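Local coordinates for ABC transporter, substrate binding protein (Polyamine) (Agrobacterium tumefaciens, PDB 4EUO) that binds gamma-aminobutyric acid selectively and, as a periplasmic solute-binding protein, probably delivers it to an ABC transporter, at residues Ser6-Thr11 / Val56-Gly61; Phe99-Val104 / Ile222-Ser227. One frame throughout, in Å; residues are numbered along the deposited sequence.

Contact 1. Residues Ser6-Thr11 / Val56-Gly61; sequences SSWGGT and VVDVEG. With ABU (gamma-amino-butanoic acid), chain E.
The indole of Trp8 turns its edge to strand 56-60, and one face to the bound ligand. Gamma-aminobutyric acid runs across that face, its amino N 4.0 Å above the ring plane near the rim, and the carboxylate oxygen OXT comes within 3.1 Å of Trp8 CB. At the ring edge, in plane, sits the carboxylate of Asp58, turned almost perpendicular to the indole. Trp8 NE1 donates to Asp58 OD1 across 2.9 Å, a bent bond (135° at the hydrogen) that reaches the oxygen from above the carboxylate plane. The other oxygen, OD2, is held by Ser98 and Gln16. Asp58 has CG anti to its backbone N (chi1 -180°), which carries OD1 out to the indole edge.

Behind this corner the two chains pair as parallel strands of the first lobe of a periplasmic binding protein: Ser6 N bonds to Val56 O, and Ser6 O accepts from Asp58 N, with Val57 CA beside the same oxygen. Farther along, the Glu60 side chain crosses that of Trp8 at about a right angle, its carboxylate plane turned 45° from the ring, with Glu60 CD 3.9 Å from Trp8 CH2, while Tyr40 and Tyr135 each bond one of its carboxylate oxygens. Glu60 CG packs 3.7 Å from the ligand N.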
loop_
_atom_site.group_PDB
_atom_site.type_symbol
_atom_site.label_atom_id
_atom_site.label_comp_id
_atom_site.label_asym_id
_atom_site.label_seq_id
_atom_site.Cartn_x
_atom_site.Cartn_y
_atom_site.Cartn_z
ATOM N N SER A 6 0.039 -10.064 10.340
ATOM C CA SER A 6 -0.134 -10.348 8.919
ATOM C C SER A 6 0.149 -9.108 8.100
ATOM O O SER A 6 -0.359 -8.027 8.409
ATOM C CB SER A 6 -1.564 -10.795 8.634
ATOM O OG SER A 6 -1.788 -10.961 7.239
ATOM N N SER A 7 0.917 -9.266 7.034
ATOM C CA SER A 7 1.225 -8.152 6.134
ATOM C C SER A 7 1.372 -8.676 4.706
ATOM O O SER A 7 0.863 -9.756 4.386
ATOM C CB SER A 7 2.402 -7.327 6.658
ATOM O OG SER A 7 2.539 -6.139 5.893
ATOM N N TRP A 8 2.035 -7.917 3.840
ATOM C CA TRP A 8 1.996 -8.124 2.423
ATOM C C TRP A 8 3.113 -8.989 1.886
ATOM O O TRP A 8 3.279 -9.082 0.668
ATOM C CB TRP A 8 1.961 -6.727 1.749
ATOM C CG TRP A 8 0.722 -5.984 2.152
ATOM C CD1 TRP A 8 0.553 -5.206 3.266
ATOM C CD2 TRP A 8 -0.553 -6.046 1.511
ATOM N NE1 TRP A 8 -0.752 -4.793 3.363
ATOM C CE2 TRP A 8 -1.464 -5.307 2.310
ATOM C CE3 TRP A 8 -1.037 -6.702 0.361
ATOM C CZ2 TRP A 8 -2.809 -5.141 1.957
ATOM C CZ3 TRP A 8 -2.383 -6.564 0.035
ATOM C CH2 TRP A 8 -3.244 -5.766 0.809
ATOM N N GLY A 9 3.851 -9.617 2.787
ATOM C CA GLY A 9 4.899 -10.551 2.415
ATOM C C GLY A 9 6.143 -9.890 1.880
ATOM O O GLY A 9 6.240 -8.657 1.758
ATOM N N GLY A 10 7.094 -10.744 1.562
ATOM C CA GLY A 10 8.322 -10.352 0.887
ATOM C C GLY A 10 9.108 -9.294 1.602
ATOM O O GLY A 10 9.161 -9.251 2.823
ATOM N N THR A 11 9.705 -8.421 0.797
ATOM C CA THR A 11 10.624 -7.410 1.302
ATOM C C THR A 11 10.005 -6.465 2.261
ATOM O O THR A 11 10.631 -6.042 3.231
ATOM C CB THR A 11 11.374 -6.742 0.169
ATOM O OG1 THR A 11 10.439 -6.302 -0.824
ATOM C CG2 THR A 11 12.383 -7.680 -0.476
ATOM N N VAL A 56 -2.838 -8.684 14.445
ATOM C CA VAL A 56 -2.671 -7.350 13.879
ATOM C C VAL A 56 -2.472 -7.585 12.394
ATOM O O VAL A 56 -1.675 -8.434 11.985
ATOM C CB VAL A 56 -1.490 -6.579 14.494
ATOM C CG1 VAL A 56 -1.260 -5.255 13.741
ATOM C CG2 VAL A 56 -1.741 -6.299 15.986
ATOM N N VAL A 57 -3.226 -6.833 11.585
ATOM C CA VAL A 57 -3.107 -6.952 10.136
ATOM C C VAL A 57 -2.786 -5.582 9.532
ATOM O O VAL A 57 -3.417 -4.580 9.856
ATOM C CB VAL A 57 -4.408 -7.507 9.516
ATOM C CG1 VAL A 57 -4.238 -7.818 8.022
ATOM C CG2 VAL A 57 -4.899 -8.784 10.228
ATOM N N ASP A 58 -1.833 -5.588 8.611
ATOM C CA ASP A 58 -1.554 -4.405 7.821
ATOM C C ASP A 58 -2.471 -4.497 6.579
ATOM O O ASP A 58 -2.398 -5.450 5.792
ATOM C CB ASP A 58 -0.076 -4.414 7.437
ATOM C CG ASP A 58 0.344 -3.229 6.610
ATOM O OD1 ASP A 58 -0.301 -2.980 5.572
ATOM O OD2 ASP A 58 1.292 -2.548 7.009
ATOM N N VAL A 59 -3.351 -3.493 6.451
ATOM C CA VAL A 59 -4.344 -3.472 5.373
ATOM C C VAL A 59 -4.266 -2.161 4.612
ATOM O O VAL A 59 -3.669 -1.198 5.074
ATOM C CB VAL A 59 -5.787 -3.658 5.943
ATOM C CG1 VAL A 59 -5.944 -4.999 6.642
ATOM C CG2 VAL A 59 -6.169 -2.505 6.871
ATOM N N GLU A 60 -4.973 -2.089 3.470
ATOM C CA GLU A 60 -5.091 -0.820 2.765
ATOM C C GLU A 60 -6.030 0.107 3.519
ATOM O O GLU A 60 -7.048 -0.359 4.078
ATOM C CB GLU A 60 -5.576 -1.078 1.333
ATOM C CG GLU A 60 -4.445 -1.694 0.500
ATOM C CD GLU A 60 -4.892 -2.595 -0.637
ATOM O OE1 GLU A 60 -5.913 -3.300 -0.513
ATOM O OE2 GLU A 60 -4.148 -2.661 -1.638
ATOM N N GLY A 61 -5.740 1.414 3.503
ATOM C CA GLY A 61 -6.543 2.347 4.294
ATOM C C GLY A 61 -8.004 2.444 3.904
ATOM O O GLY A 61 -8.855 2.717 4.771
HETATM N N ABU E . -0.736 -1.787 0.398
HETATM C CD ABU E . 0.668 -1.421 0.171
HETATM C CB ABU E . 1.590 -2.601 0.354
HETATM C CG ABU E . 3.000 -2.167 0.142
HETATM C C ABU E . 4.036 -3.271 0.159
HETATM O O ABU E . 5.225 -3.006 -0.376
HETATM O OXT ABU E . 3.773 -4.492 0.557
#

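Contact 2. Residues Phe99-Val104 / Ile222-Ser227. With ABU (gamma-amino-butanoic acid), chain E.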
loop_
_atom_site.group_PDB
_atom_site.type_symbol
_atom_site.label_atom_id
_atom_site.label_comp_id
_atom_site.label_asym_id
_atom_site.label_seq_id
_atom_site.Cartn_x
_atom_site.Cartn_y
_atom_site.Cartn_z
ATOM N N PHE A 99 1.891 2.960 7.265
ATOM C CA PHE A 99 2.903 3.646 6.484
ATOM C C PHE A 99 2.231 4.360 5.333
ATOM O O PHE A 99 1.091 3.999 4.971
ATOM C CB PHE A 99 4.019 2.724 5.952
ATOM C CG PHE A 99 3.560 1.617 5.025
ATOM C CD1 PHE A 99 3.539 1.804 3.644
ATOM C CD2 PHE A 99 3.180 0.391 5.530
ATOM C CE1 PHE A 99 3.134 0.772 2.785
ATOM C CE2 PHE A 99 2.773 -0.641 4.684
ATOM C CZ PHE A 99 2.756 -0.442 3.316
ATOM N N TYR A 100 2.943 5.339 4.758
ATOM C CA TYR A 100 2.435 6.163 3.676
ATOM C C TYR A 100 3.239 5.821 2.442
ATOM O O TYR A 100 4.471 5.699 2.510
ATOM C CB TYR A 100 2.556 7.624 4.117
ATOM C CG TYR A 100 2.034 8.669 3.167
ATOM C CD1 TYR A 100 0.704 9.060 3.196
ATOM C CD2 TYR A 100 2.896 9.368 2.325
ATOM C CE1 TYR A 100 0.234 10.107 2.405
ATOM C CE2 TYR A 100 2.430 10.404 1.505
ATOM C CZ TYR A 100 1.108 10.784 1.579
ATOM O OH TYR A 100 0.650 11.851 0.835
ATOM N N TYR A 101 2.570 5.626 1.299
ATOM C CA TYR A 101 3.277 5.156 0.116
ATOM C C TYR A 101 2.746 5.802 -1.134
ATOM O O TYR A 101 1.711 6.467 -1.102
ATOM C CB TYR A 101 3.140 3.615 0.004
ATOM C CG TYR A 101 1.747 3.099 -0.278
ATOM C CD1 TYR A 101 1.310 2.890 -1.583
ATOM C CD2 TYR A 101 0.870 2.790 0.763
ATOM C CE1 TYR A 101 0.031 2.399 -1.843
ATOM C CE2 TYR A 101 -0.413 2.310 0.514
ATOM C CZ TYR A 101 -0.819 2.103 -0.788
ATOM O OH TYR A 101 -2.060 1.593 -1.069
ATOM N N SER A 102 3.407 5.509 -2.266
ATOM C CA SER A 102 2.938 5.956 -3.554
ATOM C C SER A 102 2.928 4.826 -4.555
ATOM O O SER A 102 3.779 3.932 -4.478
ATOM C CB SER A 102 3.893 6.992 -4.147
ATOM O OG SER A 102 3.847 8.173 -3.371
ATOM N N PHE A 103 2.011 4.904 -5.511
ATOM C CA PHE A 103 2.130 4.164 -6.747
ATOM C C PHE A 103 2.997 5.042 -7.662
ATOM O O PHE A 103 2.709 6.235 -7.828
ATOM C CB PHE A 103 0.791 3.925 -7.422
ATOM C CG PHE A 103 -0.026 2.920 -6.676
ATOM C CD1 PHE A 103 0.235 1.560 -6.801
ATOM C CD2 PHE A 103 -1.048 3.327 -5.842
ATOM C CE1 PHE A 103 -0.523 0.625 -6.078
ATOM C CE2 PHE A 103 -1.791 2.396 -5.126
ATOM C CZ PHE A 103 -1.545 1.045 -5.273
ATOM N N VAL A 104 4.049 4.463 -8.203
ATOM C CA VAL A 104 5.007 5.123 -9.089
ATOM C C VAL A 104 5.176 4.314 -10.337
ATOM O O VAL A 104 4.756 3.145 -10.421
ATOM C CB VAL A 104 6.370 5.269 -8.378
ATOM C CG1 VAL A 104 6.239 6.158 -7.140
ATOM C CG2 VAL A 104 6.933 3.897 -7.979
ATOM N N ILE A 222 0.936 8.580 -7.097
ATOM C CA ILE A 222 -0.366 8.551 -6.448
ATOM C C ILE A 222 -0.195 8.033 -5.040
ATOM O O ILE A 222 0.185 6.865 -4.845
ATOM C CB ILE A 222 -1.325 7.697 -7.267
ATOM C CG1 ILE A 222 -1.496 8.255 -8.696
ATOM C CG2 ILE A 222 -2.687 7.564 -6.531
ATOM C CD1 ILE A 222 -2.108 7.197 -9.628
ATOM N N THR A 223 -0.486 8.877 -4.039
ATOM C CA THR A 223 -0.282 8.476 -2.648
ATOM C C THR A 223 -1.481 7.803 -2.041
ATOM O O THR A 223 -2.636 8.020 -2.446
ATOM C CB THR A 223 0.063 9.673 -1.748
ATOM O OG1 THR A 223 -1.052 10.560 -1.703
ATOM C CG2 THR A 223 1.243 10.426 -2.235
ATOM N N ALA A 224 -1.201 6.955 -1.050
ATOM C CA ALA A 224 -2.192 6.276 -0.241
ATOM C C ALA A 224 -1.490 5.825 1.033
ATOM O O ALA A 224 -0.301 6.109 1.210
ATOM C CB ALA A 224 -2.825 5.100 -0.997
ATOM N N ALA A 225 -2.219 5.174 1.948
ATOM C CA ALA A 225 -1.577 4.694 3.154
ATOM C C ALA A 225 -2.153 3.370 3.530
ATOM O O ALA A 225 -3.326 3.088 3.256
ATOM C CB ALA A 225 -1.742 5.688 4.313
ATOM N N ASP A 226 -1.335 2.556 4.191
ATOM C CA ASP A 226 -1.833 1.339 4.820
ATOM C C ASP A 226 -2.165 1.664 6.268
ATOM O O ASP A 226 -1.700 2.676 6.830
ATOM C CB ASP A 226 -0.824 0.205 4.763
ATOM C CG ASP A 226 -0.850 -0.586 3.457
ATOM O OD1 ASP A 226 -1.458 -0.114 2.472
ATOM O OD2 ASP A 226 -0.286 -1.716 3.433
ATOM N N SER A 227 -2.899 0.747 6.902
ATOM C CA SER A 227 -3.347 0.880 8.270
ATOM C C SER A 227 -3.067 -0.392 9.025
ATOM O O SER A 227 -2.946 -1.463 8.426
ATOM C CB SER A 227 -4.852 1.089 8.289
ATOM O OG SER A 227 -5.206 2.209 7.494
HETATM N N ABU E . -0.736 -1.787 0.398
HETATM C CD ABU E . 0.668 -1.421 0.171
HETATM C CB ABU E . 1.590 -2.601 0.354
HETATM C CG ABU E . 3.000 -2.167 0.142
HETATM C C ABU E . 4.036 -3.271 0.159
HETATM O O ABU E . 5.225 -3.006 -0.376
HETATM O OXT ABU E . 3.773 -4.492 0.557
HETATM O O HOH W 1 -3.820 1.782 0.872
#
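Phe99 and Asp226 stand side by side on the ligand face of an antiparallel pair, part of the long strands 96-107 and 215-229 that run through the core of this class D periplasmic binding protein. The Asp226 methylene fills the hollow over one face of the Phe99 ring, CB 4.0 Å from the centroid in a CH-pi contact, while the ligand methylenes lie at the ring edge. Next along this face, Tyr101 leans over the low step left by Ala224, whose methyl carbon CB packs 3.6 Å from Tyr101 CZ. Chi1 of 67° places the Tyr101 ring over the neighbouring strand, with Ala224 O beneath one face and ligand CD over the other. Phe103 and Ile222 continue the row, meeting through their CB atoms.

On the reverse face, Tyr100 spans the small Ala225 and the branched Thr223: its CD1 lies 4.3 Å from Ala225 CB, and its hydroxyl end rests against Thr223 CB and CG2. Thr223 OG1 is bonded to Asn291. Ser102 OG, which bonds to Asn221, lies against Thr223 CG2. Between the strands Tyr101 and Ala224 exchange paired backbone bonds, as do Phe103 and Ile222. A water joins Tyr101 OH to Ala225 O. The ligand amino N bonds to Asp226 OD1 at 2.8 Å and, weakly, to Asp226 OD2 at 3.1 Å.

In the fold
From the N terminus, the chain leaves strand 3-6, runs through helix 10-28, strand 32-35 and helix 40-48, and returns along strand 56-60, where contact 1 closes a loop of 44 intervening residues. Contact 2 opens only afterwards: 117 residues, including strands 132-135, 176-179 and 196-200, separate segment 99-104 from segment 222-227, where strand 215-229 comes back beside strand 96-107. The two closures are therefore in series, neither nested nor crossed. Strand 215-229 joins them, pairing antiparallel with both 56-60 and 96-107. At the junction, Asp58 OD1 and Asp226 OD2 approach to 2.5 Å, so a shared proton is possible, and both contacts border the same ligand.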